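Molybdenum cofactor carrier protein (Chlamydomonas reinhardtii, PDB 2IZ6) probably binds the molybdenum cofactor and stores or carries it until it is handed on to molybdenum enzymes. Local coordinates at residues E36-W46 and V161-L172; K13-P21 and N109-T120. One frame throughout, in Å; residues are numbered along the deposited sequence.

Overall arrangement
Both contacts belong to one Rossmann-like, parallel alpha/beta fold. Contact 2 is its core: strand 15-19 lies beside strand 110-114 in the middle of the sheet, close to the centre of the chain and joined by backbone hydrogen bonds. Contact 1 is a layer further out, where helix 28-43 packs beside helix 161-173 over the sheet face that carries Ile16, Val18 and Val112; the two centres are about 12 Å apart. It relies on apolar side chains, with polar groups and a water bridge at its solvent side. The layers touch directly: Val168 meets Ile16, Trp46 meets Pro14, and Leu172 meets Asn109.

Contact 1: E36-W46 and V161-L172; sequences ELGKQIATHGW and VAGAIAAVKQLL
Ile165 is the main bump of this helix pair, pushed into a hollow formed by Leu37, Gln40 and Ile41 of helix 28-43 and by His44 just after it. The two helices lie side by side on one face of a Rossmann-like parallel sheet; the axes of 36-43 and 161-172 run the same way at 34°, 9.9 Å apart at their closest. The branches of Ile165 divide the work. Its CD1 points into the hollow, 3.6 Å from Gln40 CB, and also touches Leu37 CD1 and Ile41 CG1. CG2, anti to its backbone N while CG1 takes the position beside it (chi1 -66°), goes the other way and presses on His44 CE1 at 3.5 Å. One turn earlier, where the CA atoms of the two segments come nearest, Val161 is a smaller bump: its CG1 sits 3.9 Å from Leu37 CA and equally near Glu36 CG. Leu37 and Val168 also rest on side chains of strands 15-19 and 110-114.

Past the Schellman turn at Gly45, the indole of Trp46 fills the widening gap between the helices. Its rim at CZ3 meets Ile165 CD1 near the ring plane. Val168 CG1, 4.0 Å from the centroid of the six-membered ring, and Leu172 CD1, over the five-membered ring, share one face; His44 CB lies against the opposite one.

On the outer side the His44 ring is fixed in rotation at its edge. ND1 donates in the ring plane to Gln40 O at 2.8 Å, an oxygen that also takes His44 N from the other face of its carbonyl plane. The extended chain of Lys169 passes the ring roughly at a right angle, and one water joins the ends, 2.8 Å from His44 NE2 and 2.7 Å from Lys169 NZ.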
loop_
_atom_site.group_PDB
_atom_site.type_symbol
_atom_site.label_atom_id
_atom_site.label_comp_id
_atom_site.label_asym_id
_atom_site.label_seq_id
_atom_site.Cartn_x
_atom_site.Cartn_y
_atom_site.Cartn_z
ATOM N N GLU A 36 -2.339 -28.590 12.524
ATOM C CA GLU A 36 -1.174 -29.472 12.587
ATOM C C GLU A 36 0.013 -28.837 11.995
ATOM O O GLU A 36 1.100 -28.968 12.530
ATOM C CB GLU A 36 -1.448 -30.778 11.873
ATOM C CG GLU A 36 -0.335 -31.819 12.076
ATOM C CD GLU A 36 -0.088 -32.298 13.558
ATOM O OE1 GLU A 36 -0.996 -32.245 14.428
ATOM O OE2 GLU A 36 1.072 -32.726 13.862
ATOM N N LEU A 37 -0.218 -28.157 10.870
ATOM C CA LEU A 37 0.880 -27.458 10.238
ATOM C C LEU A 37 1.460 -26.430 11.201
ATOM O O LEU A 37 2.709 -26.330 11.290
ATOM C CB LEU A 37 0.367 -26.799 8.968
ATOM C CG LEU A 37 1.430 -26.057 8.173
ATOM C CD1 LEU A 37 2.347 -26.991 7.458
ATOM C CD2 LEU A 37 0.771 -25.038 7.219
ATOM N N GLY A 38 0.636 -25.588 11.806
ATOM C CA GLY A 38 1.041 -24.600 12.825
ATOM C C GLY A 38 1.878 -25.208 13.937
ATOM O O GLY A 38 2.982 -24.725 14.299
ATOM N N LYS A 39 1.442 -26.349 14.418
ATOM C CA LYS A 39 2.180 -27.148 15.470
ATOM C C LYS A 39 3.553 -27.465 15.005
ATOM O O LYS A 39 4.484 -27.218 15.723
ATOM C CB LYS A 39 1.357 -28.416 15.854
ATOM C CG LYS A 39 0.177 -28.167 16.618
ATOM C CD LYS A 39 -0.262 -29.525 17.217
ATOM C CE LYS A 39 -1.741 -29.732 17.209
ATOM N NZ LYS A 39 -2.013 -31.237 17.426
ATOM N N GLN A 40 3.694 -27.935 13.774
ATOM C CA GLN A 40 4.959 -28.447 13.285
ATOM C C GLN A 40 5.851 -27.327 13.008
ATOM O O GLN A 40 7.063 -27.418 13.223
ATOM C CB GLN A 40 4.704 -29.376 12.099
ATOM C CG GLN A 40 3.939 -30.616 12.518
ATOM C CD GLN A 40 4.609 -31.459 13.613
ATOM O OE1 GLN A 40 5.864 -31.503 13.731
ATOM N NE2 GLN A 40 3.784 -32.199 14.370
ATOM N N ILE A 41 5.294 -26.219 12.511
ATOM C CA ILE A 41 6.132 -25.057 12.289
ATOM C C ILE A 41 6.782 -24.621 13.597
ATOM O O ILE A 41 7.961 -24.321 13.615
ATOM C CB ILE A 41 5.321 -23.877 11.589
ATOM C CG1 ILE A 41 5.025 -24.271 10.143
ATOM C CG2 ILE A 41 5.914 -22.499 11.814
ATOM C CD1 ILE A 41 3.945 -23.421 9.524
ATOM N N ALA A 42 6.024 -24.451 14.628
ATOM C CA ALA A 42 6.571 -24.052 15.933
ATOM C C ALA A 42 7.579 -25.037 16.526
ATOM O O ALA A 42 8.598 -24.642 17.078
ATOM C CB ALA A 42 5.524 -23.835 16.871
ATOM N N THR A 43 7.292 -26.294 16.323
ATOM C CA THR A 43 8.131 -27.387 16.854
ATOM C C THR A 43 9.500 -27.391 16.204
ATOM O O THR A 43 10.507 -27.682 16.843
ATOM C CB THR A 43 7.440 -28.733 16.655
ATOM O OG1 THR A 43 6.160 -28.775 17.373
ATOM C CG2 THR A 43 8.352 -29.880 17.103
ATOM N N HIS A 44 9.556 -26.996 14.916
ATOM C CA HIS A 44 10.798 -26.770 14.229
ATOM C C HIS A 44 11.503 -25.473 14.566
ATOM O O HIS A 44 12.540 -25.165 13.988
ATOM C CB HIS A 44 10.573 -26.908 12.706
ATOM C CG HIS A 44 10.425 -28.326 12.261
ATOM N ND1 HIS A 44 9.264 -29.035 12.437
ATOM C CD2 HIS A 44 11.336 -29.201 11.754
ATOM C CE1 HIS A 44 9.439 -30.279 12.004
ATOM N NE2 HIS A 44 10.677 -30.393 11.545
ATOM N N GLY A 45 10.968 -24.667 15.478
ATOM C CA GLY A 45 11.635 -23.439 15.847
ATOM C C GLY A 45 11.449 -22.275 14.930
ATOM O O GLY A 45 12.268 -21.351 14.957
ATOM N N TRP A 46 10.468 -22.379 14.055
ATOM C CA TRP A 46 10.163 -21.366 13.094
ATOM C C TRP A 46 9.075 -20.422 13.629
ATOM O O TRP A 46 8.239 -20.823 14.413
ATOM C CB TRP A 46 9.769 -21.956 11.735
ATOM C CG TRP A 46 10.706 -22.983 11.227
ATOM C CD1 TRP A 46 12.090 -23.011 11.353
ATOM C CD2 TRP A 46 10.369 -24.071 10.359
ATOM N NE1 TRP A 46 12.568 -24.189 10.742
ATOM C CE2 TRP A 46 11.535 -24.841 10.137
ATOM C CE3 TRP A 46 9.140 -24.596 9.950
ATOM C CZ2 TRP A 46 11.513 -26.044 9.389
ATOM C CZ3 TRP A 46 9.112 -25.823 9.229
ATOM C CH2 TRP A 46 10.321 -26.498 8.934
ATOM N N VAL A 161 0.551 -32.801 5.693
ATOM C CA VAL A 161 1.282 -31.884 6.553
ATOM C C VAL A 161 2.728 -32.321 6.631
ATOM O O VAL A 161 3.642 -31.537 6.464
ATOM C CB VAL A 161 0.700 -31.722 7.958
ATOM C CG1 VAL A 161 1.663 -31.002 8.882
ATOM C CG2 VAL A 161 -0.575 -31.029 7.845
ATOM N N ALA A 162 2.951 -33.607 6.887
ATOM C CA ALA A 162 4.350 -34.060 6.841
ATOM C C ALA A 162 5.135 -33.677 5.575
ATOM O O ALA A 162 6.275 -33.244 5.674
ATOM C CB ALA A 162 4.427 -35.599 7.025
ATOM N N GLY A 163 4.526 -33.840 4.409
ATOM C CA GLY A 163 5.162 -33.501 3.161
ATOM C C GLY A 163 5.448 -32.028 3.041
ATOM O O GLY A 163 6.530 -31.630 2.544
ATOM N N ALA A 164 4.507 -31.226 3.476
ATOM C CA ALA A 164 4.675 -29.768 3.509
ATOM C C ALA A 164 5.836 -29.337 4.372
ATOM O O ALA A 164 6.682 -28.540 3.972
ATOM C CB ALA A 164 3.318 -29.085 3.935
ATOM N N ILE A 165 5.933 -29.894 5.589
ATOM C CA ILE A 165 7.004 -29.603 6.504
ATOM C C ILE A 165 8.359 -30.039 5.934
ATOM O O ILE A 165 9.340 -29.349 6.009
ATOM C CB ILE A 165 6.705 -30.212 7.903
ATOM C CG1 ILE A 165 5.486 -29.526 8.540
ATOM C CG2 ILE A 165 7.966 -30.200 8.816
ATOM C CD1 ILE A 165 5.745 -28.042 8.972
ATOM N N ALA A 166 8.399 -31.230 5.342
ATOM C CA ALA A 166 9.618 -31.699 4.709
ATOM C C ALA A 166 10.041 -30.791 3.607
ATOM O O ALA A 166 11.242 -30.537 3.471
ATOM C CB ALA A 166 9.404 -33.141 4.180
ATOM N N ALA A 167 9.096 -30.283 2.801
ATOM C CA ALA A 167 9.425 -29.328 1.704
ATOM C C ALA A 167 10.024 -28.034 2.267
ATOM O O ALA A 167 11.067 -27.554 1.804
ATOM C CB ALA A 167 8.220 -29.050 0.849
ATOM N N VAL A 168 9.380 -27.499 3.299
ATOM C CA VAL A 168 9.860 -26.313 3.948
ATOM C C VAL A 168 11.299 -26.554 4.496
ATOM O O VAL A 168 12.171 -25.749 4.339
ATOM C CB VAL A 168 8.931 -25.834 5.062
ATOM C CG1 VAL A 168 9.535 -24.608 5.809
ATOM C CG2 VAL A 168 7.534 -25.447 4.504
ATOM N N LYS A 169 11.475 -27.639 5.219
ATOM C CA LYS A 169 12.749 -27.915 5.848
ATOM C C LYS A 169 13.852 -27.986 4.796
ATOM O O LYS A 169 14.941 -27.437 4.992
ATOM C CB LYS A 169 12.645 -29.238 6.657
ATOM C CG LYS A 169 13.735 -29.540 7.604
ATOM C CD LYS A 169 13.369 -30.796 8.498
ATOM C CE LYS A 169 14.549 -31.327 9.249
ATOM N NZ LYS A 169 14.062 -32.557 10.033
ATOM N N GLN A 170 13.593 -28.613 3.651
ATOM C CA GLN A 170 14.606 -28.780 2.584
ATOM C C GLN A 170 14.965 -27.419 1.967
ATOM O O GLN A 170 16.127 -27.093 1.703
ATOM C CB GLN A 170 14.014 -29.699 1.501
ATOM C CG GLN A 170 14.880 -30.024 0.304
ATOM C CD GLN A 170 14.148 -30.985 -0.684
ATOM O OE1 GLN A 170 12.960 -31.339 -0.467
ATOM N NE2 GLN A 170 14.854 -31.437 -1.724
ATOM N N LEU A 171 13.950 -26.625 1.708
ATOM C CA LEU A 171 14.095 -25.259 1.236
ATOM C C LEU A 171 14.956 -24.453 2.193
ATOM O O LEU A 171 15.970 -23.805 1.787
ATOM C CB LEU A 171 12.730 -24.626 0.985
ATOM C CG LEU A 171 11.989 -25.240 -0.204
ATOM C CD1 LEU A 171 10.542 -24.902 -0.135
ATOM C CD2 LEU A 171 12.557 -24.808 -1.565
ATOM N N LEU A 172 14.706 -24.539 3.478
ATOM C CA LEU A 172 15.516 -23.769 4.408
ATOM C C LEU A 172 16.951 -24.249 4.448
ATOM O O LEU A 172 17.857 -23.453 4.639
ATOM C CB LEU A 172 14.938 -23.822 5.798
ATOM C CG LEU A 172 13.585 -23.138 5.974
ATOM C CD1 LEU A 172 13.026 -23.436 7.406
ATOM C CD2 LEU A 172 13.546 -21.611 5.692
HETATM O O HOH W 1 11.413 -32.854 10.479
#

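Contact 2: K13-P21 and N109-T120; sequences KPIIGVMGP and NVLVAVGMGPGT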
loop_
_atom_site.group_PDB
_atom_site.type_symbol
_atom_site.label_atom_id
_atom_site.label_comp_id
_atom_site.label_asym_id
_atom_site.label_seq_id
_atom_site.Cartn_x
_atom_site.Cartn_y
_atom_site.Cartn_z
ATOM N N LYS A 13 15.513 -16.564 13.366
ATOM C CA LYS A 13 14.552 -17.666 13.154
ATOM C C LYS A 13 13.866 -17.502 11.789
ATOM O O LYS A 13 13.484 -16.359 11.403
ATOM C CB LYS A 13 13.405 -17.743 14.215
ATOM C CG LYS A 13 13.672 -18.184 15.692
ATOM C CD LYS A 13 12.262 -18.274 16.307
ATOM C CE LYS A 13 12.258 -18.576 17.763
ATOM N NZ LYS A 13 10.805 -18.505 18.231
ATOM N N PRO A 14 13.745 -18.620 11.019
ATOM C CA PRO A 14 12.943 -18.613 9.784
ATOM C C PRO A 14 11.530 -18.170 10.066
ATOM O O PRO A 14 11.019 -18.393 11.173
ATOM C CB PRO A 14 13.026 -20.088 9.308
ATOM C CG PRO A 14 14.271 -20.621 9.938
ATOM C CD PRO A 14 14.423 -19.905 11.233
ATOM N N ILE A 15 10.912 -17.557 9.048
ATOM C CA ILE A 15 9.554 -17.117 9.108
ATOM C C ILE A 15 8.858 -17.877 8.003
ATOM O O ILE A 15 9.246 -17.827 6.835
ATOM C CB ILE A 15 9.448 -15.645 8.865
ATOM C CG1 ILE A 15 10.203 -14.858 9.967
ATOM C CG2 ILE A 15 7.951 -15.230 8.842
ATOM C CD1 ILE A 15 10.135 -13.356 9.763
ATOM N N ILE A 16 7.857 -18.608 8.382
ATOM C CA ILE A 16 7.007 -19.374 7.435
ATOM C C ILE A 16 5.667 -18.729 7.393
ATOM O O ILE A 16 4.972 -18.626 8.390
ATOM C CB ILE A 16 6.897 -20.894 7.835
ATOM C CG1 ILE A 16 8.277 -21.487 8.122
ATOM C CG2 ILE A 16 6.116 -21.668 6.787
ATOM C CD1 ILE A 16 9.325 -21.316 7.095
ATOM N N GLY A 17 5.272 -18.366 6.185
ATOM C CA GLY A 17 3.978 -17.789 5.962
ATOM C C GLY A 17 2.941 -18.837 5.667
ATOM O O GLY A 17 3.208 -19.829 5.031
ATOM N N VAL A 18 1.714 -18.630 6.153
ATOM C CA VAL A 18 0.630 -19.504 5.900
ATOM C C VAL A 18 -0.539 -18.687 5.418
ATOM O O VAL A 18 -0.901 -17.690 6.002
ATOM C CB VAL A 18 0.229 -20.321 7.136
ATOM C CG1 VAL A 18 -1.054 -21.138 6.948
ATOM C CG2 VAL A 18 1.386 -21.174 7.566
ATOM N N MET A 19 -1.145 -19.166 4.350
ATOM C CA MET A 19 -2.328 -18.524 3.743
ATOM C C MET A 19 -3.391 -19.546 3.494
ATOM O O MET A 19 -3.112 -20.681 3.126
ATOM C CB MET A 19 -1.936 -18.036 2.397
ATOM C CG MET A 19 -0.949 -17.009 2.358
ATOM S SD MET A 19 -1.695 -15.358 2.447
ATOM C CE MET A 19 -3.507 -15.601 2.458
ATOM N N GLY A 20 -4.642 -19.133 3.641
ATOM C CA GLY A 20 -5.679 -19.951 3.208
ATOM C C GLY A 20 -6.944 -19.140 3.280
ATOM O O GLY A 20 -6.925 -17.983 3.735
ATOM N N PRO A 21 -8.013 -19.730 2.796
ATOM C CA PRO A 21 -9.355 -19.069 2.827
ATOM C C PRO A 21 -9.902 -18.948 4.248
ATOM O O PRO A 21 -9.446 -19.650 5.167
ATOM C CB PRO A 21 -10.207 -19.987 1.973
ATOM C CG PRO A 21 -9.530 -21.253 1.945
ATOM C CD PRO A 21 -8.074 -21.030 2.151
ATOM N N ASN A 109 10.265 -16.860 4.480
ATOM C CA ASN A 109 11.235 -17.643 3.718
ATOM C C ASN A 109 10.575 -18.609 2.715
ATOM O O ASN A 109 11.002 -18.868 1.615
ATOM C CB ASN A 109 12.084 -18.477 4.671
ATOM C CG ASN A 109 12.986 -17.657 5.509
ATOM O OD1 ASN A 109 14.083 -17.313 5.072
ATOM N ND2 ASN A 109 12.542 -17.271 6.666
ATOM N N VAL A 110 9.438 -19.119 3.151
ATOM C CA VAL A 110 8.563 -20.010 2.373
ATOM C C VAL A 110 7.174 -19.707 2.716
ATOM O O VAL A 110 6.846 -19.446 3.857
ATOM C CB VAL A 110 8.793 -21.514 2.727
ATOM C CG1 VAL A 110 8.020 -22.444 1.732
ATOM C CG2 VAL A 110 10.227 -21.825 2.672
ATOM N N LEU A 111 6.291 -19.720 1.705
ATOM C CA LEU A 111 4.833 -19.516 1.893
ATOM C C LEU A 111 4.088 -20.840 1.685
ATOM O O LEU A 111 4.335 -21.542 0.698
ATOM C CB LEU A 111 4.316 -18.433 0.896
ATOM C CG LEU A 111 2.834 -18.053 0.917
ATOM C CD1 LEU A 111 2.498 -17.451 2.279
ATOM C CD2 LEU A 111 2.460 -17.095 -0.176
ATOM N N VAL A 112 3.229 -21.235 2.629
ATOM C CA VAL A 112 2.431 -22.417 2.488
ATOM C C VAL A 112 0.978 -22.014 2.389
ATOM O O VAL A 112 0.448 -21.274 3.234
ATOM C CB VAL A 112 2.577 -23.332 3.740
ATOM C CG1 VAL A 112 1.847 -24.605 3.568
ATOM C CG2 VAL A 112 4.024 -23.707 4.008
ATOM N N ALA A 113 0.331 -22.454 1.303
ATOM C CA ALA A 113 -1.096 -22.283 1.099
ATOM C C ALA A 113 -1.776 -23.592 1.536
ATOM O O ALA A 113 -1.407 -24.680 1.071
ATOM C CB ALA A 113 -1.395 -22.010 -0.356
ATOM N N VAL A 114 -2.767 -23.463 2.399
ATOM C CA VAL A 114 -3.594 -24.586 2.805
ATOM C C VAL A 114 -4.982 -24.275 2.216
ATOM O O VAL A 114 -5.649 -23.350 2.667
ATOM C CB VAL A 114 -3.708 -24.695 4.364
ATOM C CG1 VAL A 114 -4.525 -25.860 4.733
ATOM C CG2 VAL A 114 -2.371 -24.785 4.965
ATOM N N GLY A 115 -5.343 -24.975 1.169
ATOM C CA GLY A 115 -6.556 -24.654 0.412
ATOM C C GLY A 115 -6.370 -23.404 -0.437
ATOM O O GLY A 115 -5.249 -22.864 -0.578
ATOM N N MET A 116 -7.474 -22.967 -1.046
ATOM C CA MET A 116 -7.368 -22.014 -2.144
ATOM C C MET A 116 -8.639 -21.211 -2.312
ATOM O O MET A 116 -9.735 -21.752 -2.098
ATOM C CB MET A 116 -7.109 -22.760 -3.444
ATOM C CG MET A 116 -6.728 -21.841 -4.637
ATOM S SD MET A 116 -5.422 -20.749 -4.472
ATOM C CE MET A 116 -4.020 -21.816 -3.951
ATOM N N GLY A 117 -8.492 -19.912 -2.574
ATOM C CA GLY A 117 -9.571 -18.993 -2.908
ATOM C C GLY A 117 -8.885 -17.789 -3.569
ATOM O O GLY A 117 -7.688 -17.836 -3.767
ATOM N N PRO A 118 -9.653 -16.772 -3.985
ATOM C CA PRO A 118 -9.062 -15.656 -4.753
ATOM C C PRO A 118 -7.979 -14.951 -3.964
ATOM O O PRO A 118 -6.917 -14.676 -4.502
ATOM C CB PRO A 118 -10.256 -14.745 -5.027
ATOM C CG PRO A 118 -11.416 -15.657 -4.987
ATOM C CD PRO A 118 -11.111 -16.722 -3.992
ATOM N N GLY A 119 -8.184 -14.587 -2.688
ATOM C CA GLY A 119 -7.132 -13.884 -1.959
ATOM C C GLY A 119 -5.874 -14.718 -1.851
ATOM O O GLY A 119 -4.758 -14.193 -1.955
ATOM N N THR A 120 -6.017 -15.994 -1.522
ATOM C CA THR A 120 -4.916 -16.907 -1.434
ATOM C C THR A 120 -4.168 -16.967 -2.763
ATOM O O THR A 120 -2.989 -16.915 -2.787
ATOM C CB THR A 120 -5.364 -18.263 -0.910
ATOM O OG1 THR A 120 -5.776 -17.968 0.418
ATOM C CG2 THR A 120 -4.177 -19.233 -0.871
#
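Met19 and Leu111 meet on one face of two neighbouring parallel strands. Leu111 extends CG anti to its backbone N (chi1 -180°), sending CD1 across Gly17 to meet Met19 CG at 3.5 Å; Gly17 leaves room for that methyl. Met19 also slides past Thr120 in the opposite direction, its CB near Thr120 CG2. On the other face Ile16 CG2 crosses Val112 CG2 at 4.0 Å, and Val18 CG1 comes within 4.4 Å of Val114 CG2.

Between these faces the backbones are stitched together: Gly17 N donates to Val110 O and Gly17 O accepts from Val112 N (2.8 Å, 171°); Met19 N and O pair likewise with Val112 O and Val114 N. At the start, Asn109 N reaches Ile15 O at 2.7 Å, and its ND2 adds a weak bond to the same oxygen.

Beyond the strands Pro21 lays its ring against the Gly115-Met116 turn, CD 3.4 Å from Val114 O and CG by Met116 N. Putting an alanine in place of Pro21 removes CG and CD, which is likely to leave a gap beside that turn and let the chain after Gly20 move more freely.

Strand 47-51 bonds along the other edge of strand 15-19. Helix 118-129 packs under Met19, Leu111 and Ala113, while Val168 of helix 161-173 and Trp46, in the loop after helix 28-43, cover Ile16 on the opposite face.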